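PDB 1W23: phosphoserine aminotransferase from Bacillus alcalophilus, which catalyses the pyridoxal-phosphate-dependent, reversible conversion of 3-phosphohydroxypyruvate to phosphoserine, the second step of serine biosynthesis from 3-phosphoglycerate. Local coordinates for residues A[56-60]-A[251-255]; A[150-154]-A[295-300]; A[174-179]-A[195-199]. All coordinates share one frame; numbering follows the deposited sequence. Where two conformers were deposited one is given.

Contact 1. Residues A[56-60]-A[251-255]; sequences LLREL and LDWIK
Lys255 NZ donates to Glu59 OE1 over 2.8 Å and closes a salt bridge between two helices. OE1 uses its syn lone pair, on the side of the other carboxylate oxygen. The second oxygen, OE2, stands somewhat farther off, 3.3 Å from Lys255 NZ. Both side chains leave their helices with CG anti to the backbone N (chi1 176° in Glu59, 177° in Lys255). Both then run fully extended, and the two side chains cross at about a right angle. The methylene chain of Lys255 also works as an apolar surface. Its CD lies 3.8 Å from Leu56 CD2, and its CB and CA border Leu60 CD2. Were Lys255 an alanine, the Glu59 carboxylate would probably lose its charge partner, and the methyls of Leu56 and Leu60 their cover.

Away from the ion pair the contact is made of leucines. Leu251 points between Leu56, Leu57 and Leu60. Its CB meets Leu56 CB at 3.9 Å, its CD1 presses on Leu57 CG at 3.6 Å, and its CD2 reaches Leu60 CD1 at 4.0 Å. Leu60 CD2 touches Ile254 CG2 more loosely. On the same flank as Lys255, Asp252 OD1 lies against Leu56 CD1, while Asp252 OD2 forms a salt bridge to Arg21. Leu57 also packs on Ile69 and Phe71 of strand 67-72.

The two helical segments run in nearly the same direction. Their axes approach to 10.1 Å and cross at 29°. Contacts repeat every four residues, with Leu56 beside Leu251 and Leu60 beside Lys255. This is ordinary helix-helix packing with a leucine core and a charged margin. It joins helix 44-61, which lies on an edge strand of the large-domain sheet of this class-V aminotransferase, to helix 241-256.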
# COMPACT_ATOMS: atom_id res chain seq x y z
N LEU A 56 -10.85 12.32 -12.55
CA LEU A 56 -11.09 13.42 -11.62
C LEU A 56 -9.80 14.18 -11.38
O LEU A 56 -9.78 15.42 -11.38
CB LEU A 56 -11.66 12.89 -10.31
CG LEU A 56 -13.12 12.47 -10.34
CD1 LEU A 56 -13.53 11.63 -9.14
CD2 LEU A 56 -13.99 13.73 -10.42
N LEU A 57 -8.67 13.48 -11.15
CA LEU A 57 -7.42 14.20 -10.99
C LEU A 57 -7.05 15.05 -12.21
O LEU A 57 -6.61 16.19 -12.11
CB LEU A 57 -6.26 13.20 -10.73
CG LEU A 57 -6.06 12.81 -9.28
CD1 LEU A 57 -5.30 11.49 -9.10
CD2 LEU A 57 -5.31 13.92 -8.55
N ARG A 58 -7.29 14.44 -13.38
CA ARG A 58 -6.99 15.10 -14.64
C ARG A 58 -7.77 16.37 -14.81
O ARG A 58 -7.24 17.40 -15.20
CB ARG A 58 -7.27 14.14 -15.76
CG ARG A 58 -6.96 14.64 -17.11
CD ARG A 58 -6.94 13.53 -18.18
NE ARG A 58 -5.99 12.42 -17.89
CZ ARG A 58 -4.68 12.53 -18.17
NH1 ARG A 58 -4.06 13.55 -18.75
NH2 ARG A 58 -3.85 11.51 -17.88
N GLU A 59 -9.07 16.30 -14.52
CA GLU A 59 -9.95 17.47 -14.61
C GLU A 59 -9.54 18.51 -13.57
O GLU A 59 -9.47 19.72 -13.87
CB GLU A 59 -11.43 17.06 -14.40
CG GLU A 59 -12.44 18.15 -14.37
CD GLU A 59 -13.87 17.70 -14.08
OE1 GLU A 59 -14.11 16.49 -13.82
OE2 GLU A 59 -14.67 18.65 -14.04
N LEU A 60 -9.34 18.10 -12.31
CA LEU A 60 -9.15 19.02 -11.23
C LEU A 60 -7.84 19.76 -11.34
O LEU A 60 -7.81 20.96 -10.99
CB LEU A 60 -9.26 18.29 -9.89
CG LEU A 60 -10.65 17.87 -9.50
CD1 LEU A 60 -10.61 16.85 -8.36
CD2 LEU A 60 -11.49 19.07 -9.11
N LEU A 251 -11.65 13.01 -4.18
CA LEU A 251 -11.61 13.87 -5.37
C LEU A 251 -13.02 14.31 -5.78
O LEU A 251 -13.22 15.45 -6.23
CB LEU A 251 -10.91 13.15 -6.52
CG LEU A 251 -9.45 12.78 -6.31
CD1 LEU A 251 -9.00 11.83 -7.41
CD2 LEU A 251 -8.61 14.04 -6.33
N ASP A 252 -14.00 13.44 -5.66
CA ASP A 252 -15.41 13.83 -5.95
C ASP A 252 -15.81 14.98 -5.03
O ASP A 252 -16.50 15.91 -5.50
CB ASP A 252 -16.36 12.66 -5.77
CG ASP A 252 -16.72 11.89 -7.02
OD1 ASP A 252 -16.79 12.52 -8.09
OD2 ASP A 252 -16.96 10.67 -6.89
N TRP A 253 -15.44 14.95 -3.78
CA TRP A 253 -15.75 16.04 -2.84
C TRP A 253 -15.03 17.31 -3.24
O TRP A 253 -15.64 18.41 -3.24
CB TRP A 253 -15.40 15.59 -1.41
CG TRP A 253 -15.44 16.68 -0.43
CD1 TRP A 253 -16.54 17.17 0.21
CD2 TRP A 253 -14.32 17.45 0.05
NE1 TRP A 253 -16.19 18.20 1.06
CE2 TRP A 253 -14.83 18.39 0.98
CE3 TRP A 253 -12.95 17.46 -0.17
CZ2 TRP A 253 -14.03 19.30 1.66
CZ3 TRP A 253 -12.15 18.36 0.49
CH2 TRP A 253 -12.69 19.27 1.39
N ILE A 254 -13.75 17.27 -3.59
CA ILE A 254 -13.05 18.46 -4.04
C ILE A 254 -13.79 19.09 -5.21
O ILE A 254 -13.97 20.31 -5.28
CB ILE A 254 -11.57 18.19 -4.36
CG1 ILE A 254 -10.80 17.67 -3.13
CG2 ILE A 254 -10.90 19.44 -4.92
CD1 ILE A 254 -9.36 17.24 -3.44
N LYS A 255 -14.15 18.25 -6.19
CA LYS A 255 -14.87 18.75 -7.36
C LYS A 255 -16.19 19.37 -6.94
O LYS A 255 -16.54 20.47 -7.44
CB LYS A 255 -15.09 17.57 -8.36
CG LYS A 255 -15.91 18.02 -9.58
CD LYS A 255 -15.95 16.97 -10.66
CE LYS A 255 -16.86 17.35 -11.80
NZ LYS A 255 -16.78 16.34 -12.90

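Contact 2. Residues A[150-154]-A[295-300]; sequences NNTIY and SLMNVT. With PLP (pyridoxal-5'-phosphate), chain J.
Asn150 and Ser295 form the shortest hydrogen bond between these segments. Ser295 OG donates to Asn150 OD1 over 2.6 Å, in the carbonyl plane and on a lone pair. Asn150 ND2 gives a second bond, to Asn298 OD1 at 2.8 Å. This one lies almost on the line of the Asn298 C=O but is bent at the hydrogen (133°). The two amide planes are turned 33° apart. With CG anti to the backbone N, the Asn150 amide reaches across to both partners. Ser295 OG already accepts from two backbone N-H groups, so its own proton goes to OD1. ND2 then faces Asn298 OD1, which orients that amide in turn. Asn150 ND2 also bonds to Ser175 OG, and Asn298 ND2 to Ser336 and Tyr338.

Bonds to backbone groups come next. Ser295 OG accepts from Met297 N at 2.9 Å, an ST turn, and from Asn298 N at 3.0 Å, an ST motif. Three bonds therefore grip this one hydroxyl. Farther along, Thr300 OG1 donates to Tyr154 O over 2.9 Å, from well above the carbonyl plane.

The van der Waals contacts set carbons against polar atoms. Thr152 CG2 lies 3.5 Å from Asn298 ND2, obliquely over the amide, nearly as close to OD1. Thr300 CG2 touches Ile153 O, and Met297 CB lies against Asn150 ND2.

The cofactor is reached through Thr152. Its OG1 is hydrogen-bonded to PLP O3 at 2.6 Å and also to Ser175 OG. A chi1 of -36° turns OG1 to the cofactor and CG2 to Asn298. Trp102, another cofactor-binding residue, touches Thr152 and Ile153.

The buried polar groups are satisfied partly across the contact and partly by Ser175, Ser336, Tyr338 and the cofactor. Such a network is likely to hold the 150-154 backbone in place, and with it the threonine hydroxyl beside the cofactor oxygen.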
# COMPACT_ATOMS: atom_id res chain seq x y z
N ASN A 150 5.99 21.77 -0.46
CA ASN A 150 5.53 22.12 0.87
C ASN A 150 6.38 21.29 1.85
O ASN A 150 6.41 20.05 1.80
CB ASN A 150 4.02 21.88 1.02
CG ASN A 150 3.50 22.44 2.35
OD1 ASN A 150 3.27 23.67 2.42
ND2 ASN A 150 3.39 21.57 3.34
N ASN A 151 7.11 22.01 2.68
CA ASN A 151 8.06 21.41 3.60
C ASN A 151 7.35 21.17 4.93
O ASN A 151 7.24 22.04 5.81
CB ASN A 151 9.27 22.33 3.77
CG ASN A 151 9.85 22.60 2.39
OD1 ASN A 151 10.51 21.72 1.83
ND2 ASN A 151 9.61 23.77 1.85
N THR A 152 6.77 19.96 5.02
CA THR A 152 5.75 19.63 6.03
C THR A 152 6.22 19.88 7.45
O THR A 152 5.40 20.23 8.32
CB THR A 152 5.37 18.12 5.85
OG1 THR A 152 5.41 17.83 4.45
CG2 THR A 152 3.99 17.82 6.42
N ILE A 153 7.50 19.60 7.72
CA ILE A 153 8.04 19.73 9.08
C ILE A 153 8.31 21.15 9.49
O ILE A 153 8.17 21.54 10.67
CB ILE A 153 9.29 18.82 9.23
CG1 ILE A 153 8.83 17.36 9.26
CG2 ILE A 153 10.12 19.20 10.45
CD1 ILE A 153 9.89 16.31 9.02
N TYR A 154 8.73 21.97 8.52
CA TYR A 154 9.16 23.37 8.75
C TYR A 154 8.07 24.38 8.49
O TYR A 154 8.20 25.54 8.92
CB TYR A 154 10.43 23.66 7.93
CG TYR A 154 11.61 22.95 8.58
CD1 TYR A 154 12.03 21.72 8.15
CD2 TYR A 154 12.24 23.51 9.65
CE1 TYR A 154 13.09 21.06 8.78
CE2 TYR A 154 13.30 22.87 10.28
CZ TYR A 154 13.72 21.64 9.82
OH TYR A 154 14.78 20.98 10.45
N SER A 295 3.57 28.40 4.83
CA SER A 295 2.75 27.36 4.27
C SER A 295 1.28 27.58 4.60
O SER A 295 0.89 27.98 5.70
CB SER A 295 3.19 26.02 4.87
OG SER A 295 2.32 24.94 4.47
N LEU A 296 0.41 27.26 3.63
CA LEU A 296 -1.04 27.19 3.81
C LEU A 296 -1.50 25.87 4.37
O LEU A 296 -2.68 25.73 4.70
CB LEU A 296 -1.73 27.50 2.48
CG LEU A 296 -1.49 28.92 1.96
CD1 LEU A 296 -2.06 29.04 0.55
CD2 LEU A 296 -2.09 29.97 2.88
N MET A 297 -0.60 24.88 4.46
CA MET A 297 -0.91 23.50 4.83
C MET A 297 -0.42 23.09 6.23
O MET A 297 -1.09 22.30 6.89
CB MET A 297 -0.29 22.56 3.78
CG MET A 297 -0.90 22.69 2.40
SD MET A 297 -2.53 21.95 2.17
CE MET A 297 -3.66 23.34 2.32
N ASN A 298 0.75 23.61 6.66
CA ASN A 298 1.31 23.28 7.95
C ASN A 298 1.82 24.55 8.61
O ASN A 298 2.72 25.17 8.10
CB ASN A 298 2.47 22.26 7.85
CG ASN A 298 2.08 21.01 7.09
OD1 ASN A 298 2.36 20.93 5.88
ND2 ASN A 298 1.52 20.00 7.74
N VAL A 299 1.19 24.94 9.74
CA VAL A 299 1.55 26.17 10.43
C VAL A 299 2.40 25.82 11.64
O VAL A 299 1.93 25.19 12.60
CB VAL A 299 0.29 26.95 10.86
CG1 VAL A 299 0.71 28.22 11.58
CG2 VAL A 299 -0.64 27.24 9.70
N THR A 300 3.66 26.22 11.59
CA THR A 300 4.64 25.86 12.62
C THR A 300 4.94 27.04 13.53
O THR A 300 5.18 28.18 13.05
CB THR A 300 5.91 25.29 11.97
OG1 THR A 300 6.37 26.24 11.02
CG2 THR A 300 5.64 23.94 11.32
N1 PLP J . 7.46 13.97 1.62
C2 PLP J . 6.69 14.88 2.32
C2A PLP J . 6.74 16.29 1.85
C3 PLP J . 5.91 14.45 3.38
O3 PLP J . 5.16 15.32 4.03
C4 PLP J . 5.93 13.06 3.77
C4A PLP J . 5.04 12.61 4.87
C5 PLP J . 6.72 12.17 3.03
C6 PLP J . 7.49 12.66 1.98
C5A PLP J . 6.84 10.72 3.37
O4P PLP J . 5.64 10.02 2.85
P PLP J . 5.47 8.42 3.15
O1P PLP J . 5.38 8.28 4.64
O2P PLP J . 6.69 7.73 2.57
O3P PLP J . 4.20 8.12 2.38

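Contact 3. Residues A[174-179]-A[195-199]; sequences SSDILS and QKNLG. With PLP (pyridoxal-5'-phosphate), chain J.
Lys196 and Ser174 touch each other beside the cofactor. Lys196 NZ is joined to PLP C4A by a link modelled as covalent, but at 1.7 Å it is too long for a normal imine. Ser174 CB packs at 3.6 Å from PLP C2. From the same segment as Lys196, Gln195 NE2 donates to the phosphate oxygen PLP O3P over 2.9 Å, nearly straight at 162°. Asn237 and Thr238 of the second subunit also bind this cofactor.

The next layer holds the lysine chain. Lys196 CG lies anti to the carbonyl carbon (chi1 -79°), and a bend at chi2 carries the chain past Ser174 O to the cofactor. Its CB and CD rest on Ser174 O, and CD also meets Ser175 CB. A water bridges Ser174 O and Asn197 N, tying the two loops together beside the lysine backbone. Ser174 OG itself bonds to Asp172.

Farther out, Asn197 ND2 donates to Ile177 O over 2.9 Å, from above the carbonyl plane. Asn197 OD1 takes a bond from Asn339 N. Ile177 O belongs to a type II turn, Asp176 to Ser179. There Asp176 O accepts from both Ser179 OG (2.7 Å) and Ser179 N. Leu198 spans the turn: CD1 meets Ile177 CG2 at 3.7 Å and CD2 meets Leu178 CB at 4.0 Å.

This is the cofactor site of a fold-type-I aminotransferase. The lysine that carries the cofactor in this family sits on a loop just after strand 189-193.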
# COMPACT_ATOMS: atom_id res chain seq x y z
N SER A 174 3.72 15.96 -1.67
CA SER A 174 2.94 15.19 -0.71
C SER A 174 2.02 16.04 0.14
O SER A 174 0.85 15.67 0.32
CB SER A 174 3.84 14.41 0.21
OG SER A 174 4.56 13.39 -0.47
N SER A 175 2.49 17.17 0.69
CA SER A 175 1.69 17.89 1.66
C SER A 175 0.97 19.12 1.11
O SER A 175 0.31 19.81 1.89
CB SER A 175 2.50 18.17 2.91
OG SER A 175 3.71 18.84 2.59
N ASP A 176 0.98 19.36 -0.21
CA ASP A 176 0.14 20.42 -0.77
C ASP A 176 -0.46 20.10 -2.12
O ASP A 176 -1.14 20.98 -2.69
CB ASP A 176 0.84 21.78 -0.81
CG ASP A 176 1.92 21.92 -1.89
OD1 ASP A 176 2.22 20.87 -2.54
OD2 ASP A 176 2.43 23.05 -2.05
N ILE A 177 -0.38 18.89 -2.62
CA ILE A 177 -1.01 18.60 -3.94
C ILE A 177 -2.52 18.85 -3.87
O ILE A 177 -3.20 18.46 -2.95
CB ILE A 177 -0.72 17.16 -4.36
CG1 ILE A 177 -1.15 16.90 -5.79
CG2 ILE A 177 -1.26 16.13 -3.36
CD1 ILE A 177 -0.62 15.63 -6.43
N LEU A 178 -3.01 19.50 -4.91
CA LEU A 178 -4.46 19.76 -5.06
C LEU A 178 -5.04 20.54 -3.90
O LEU A 178 -6.21 20.45 -3.55
CB LEU A 178 -5.24 18.48 -5.37
CG LEU A 178 -6.64 18.60 -5.93
CD1 LEU A 178 -6.90 19.76 -6.83
CD2 LEU A 178 -7.05 17.27 -6.58
N SER A 179 -4.20 21.48 -3.39
CA SER A 179 -4.66 22.52 -2.46
C SER A 179 -4.89 23.87 -3.14
O SER A 179 -5.31 24.81 -2.48
CB SER A 179 -3.65 22.70 -1.34
OG SER A 179 -2.40 23.15 -1.82
N GLN A 195 -2.02 10.56 1.74
CA GLN A 195 -2.56 10.71 3.11
C GLN A 195 -2.50 12.10 3.71
O GLN A 195 -2.65 12.25 4.93
CB GLN A 195 -1.86 9.73 4.02
CG GLN A 195 -0.38 9.99 4.25
CD GLN A 195 0.58 9.28 3.28
OE1 GLN A 195 0.17 8.77 2.24
NE2 GLN A 195 1.88 9.25 3.65
N LYS A 196 -2.36 13.16 2.95
CA LYS A 196 -2.48 14.57 3.44
C LYS A 196 -3.67 15.25 2.78
O LYS A 196 -4.52 15.72 3.55
CB LYS A 196 -1.14 15.27 3.24
CG LYS A 196 -0.09 14.97 4.26
CD LYS A 196 1.29 14.45 3.85
CE LYS A 196 2.07 13.88 5.01
NZ LYS A 196 3.58 13.54 4.78
N ASN A 197 -3.79 15.36 1.47
CA ASN A 197 -4.87 16.04 0.78
C ASN A 197 -5.71 15.20 -0.14
O ASN A 197 -6.69 15.73 -0.71
CB ASN A 197 -4.30 17.13 -0.13
CG ASN A 197 -4.27 18.42 0.56
OD1 ASN A 197 -4.89 18.68 1.60
ND2 ASN A 197 -3.61 19.25 -0.19
N LEU A 198 -5.33 13.90 -0.27
CA LEU A 198 -6.06 13.16 -1.26
C LEU A 198 -6.82 11.96 -0.75
O LEU A 198 -7.71 11.49 -1.44
CB LEU A 198 -5.13 12.74 -2.37
CG LEU A 198 -4.40 13.86 -3.07
CD1 LEU A 198 -3.51 13.27 -4.17
CD2 LEU A 198 -5.37 14.89 -3.63
N GLY A 199 -6.49 11.46 0.42
CA GLY A 199 -7.12 10.13 0.63
C GLY A 199 -6.37 9.55 1.83
O GLY A 199 -5.53 10.17 2.46
N1 PLP J . 7.46 13.97 1.62
C2 PLP J . 6.69 14.88 2.32
C2A PLP J . 6.74 16.29 1.85
C3 PLP J . 5.91 14.45 3.38
O3 PLP J . 5.16 15.32 4.03
C4 PLP J . 5.93 13.06 3.77
C4A PLP J . 5.04 12.61 4.87
C5 PLP J . 6.72 12.17 3.03
C6 PLP J . 7.49 12.66 1.98
C5A PLP J . 6.84 10.72 3.37
O4P PLP J . 5.64 10.02 2.85
P PLP J . 5.47 8.42 3.15
O1P PLP J . 5.38 8.28 4.64
O2P PLP J . 6.69 7.73 2.57
O3P PLP J . 4.20 8.12 2.38
O HOH W 1 -1.50 14.28 -0.19

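Overall arrangement
Along the chain the segments come in the order 56-60, 150-154, 174-179, 195-199, 251-255 and 295-300. Contacts 1 and 2 thus interleave, and both enclose contact 3. In space contact 3 lies in the middle, its centre 12 Å from each of the others, whose centres are 23 Å apart. Leu178 reaches from contact 3 into the leucines of contact 1, on helices 44-61 and 241-256. On the other side, Ser175 joins contact 3 to contact 2, where strand 298-302 of the small three-stranded sheet comes near. Contacts 2 and 3 both touch PLP; contact 1 does not. The cofactor loops are thus held between helix packing and the residues around strand 298-302.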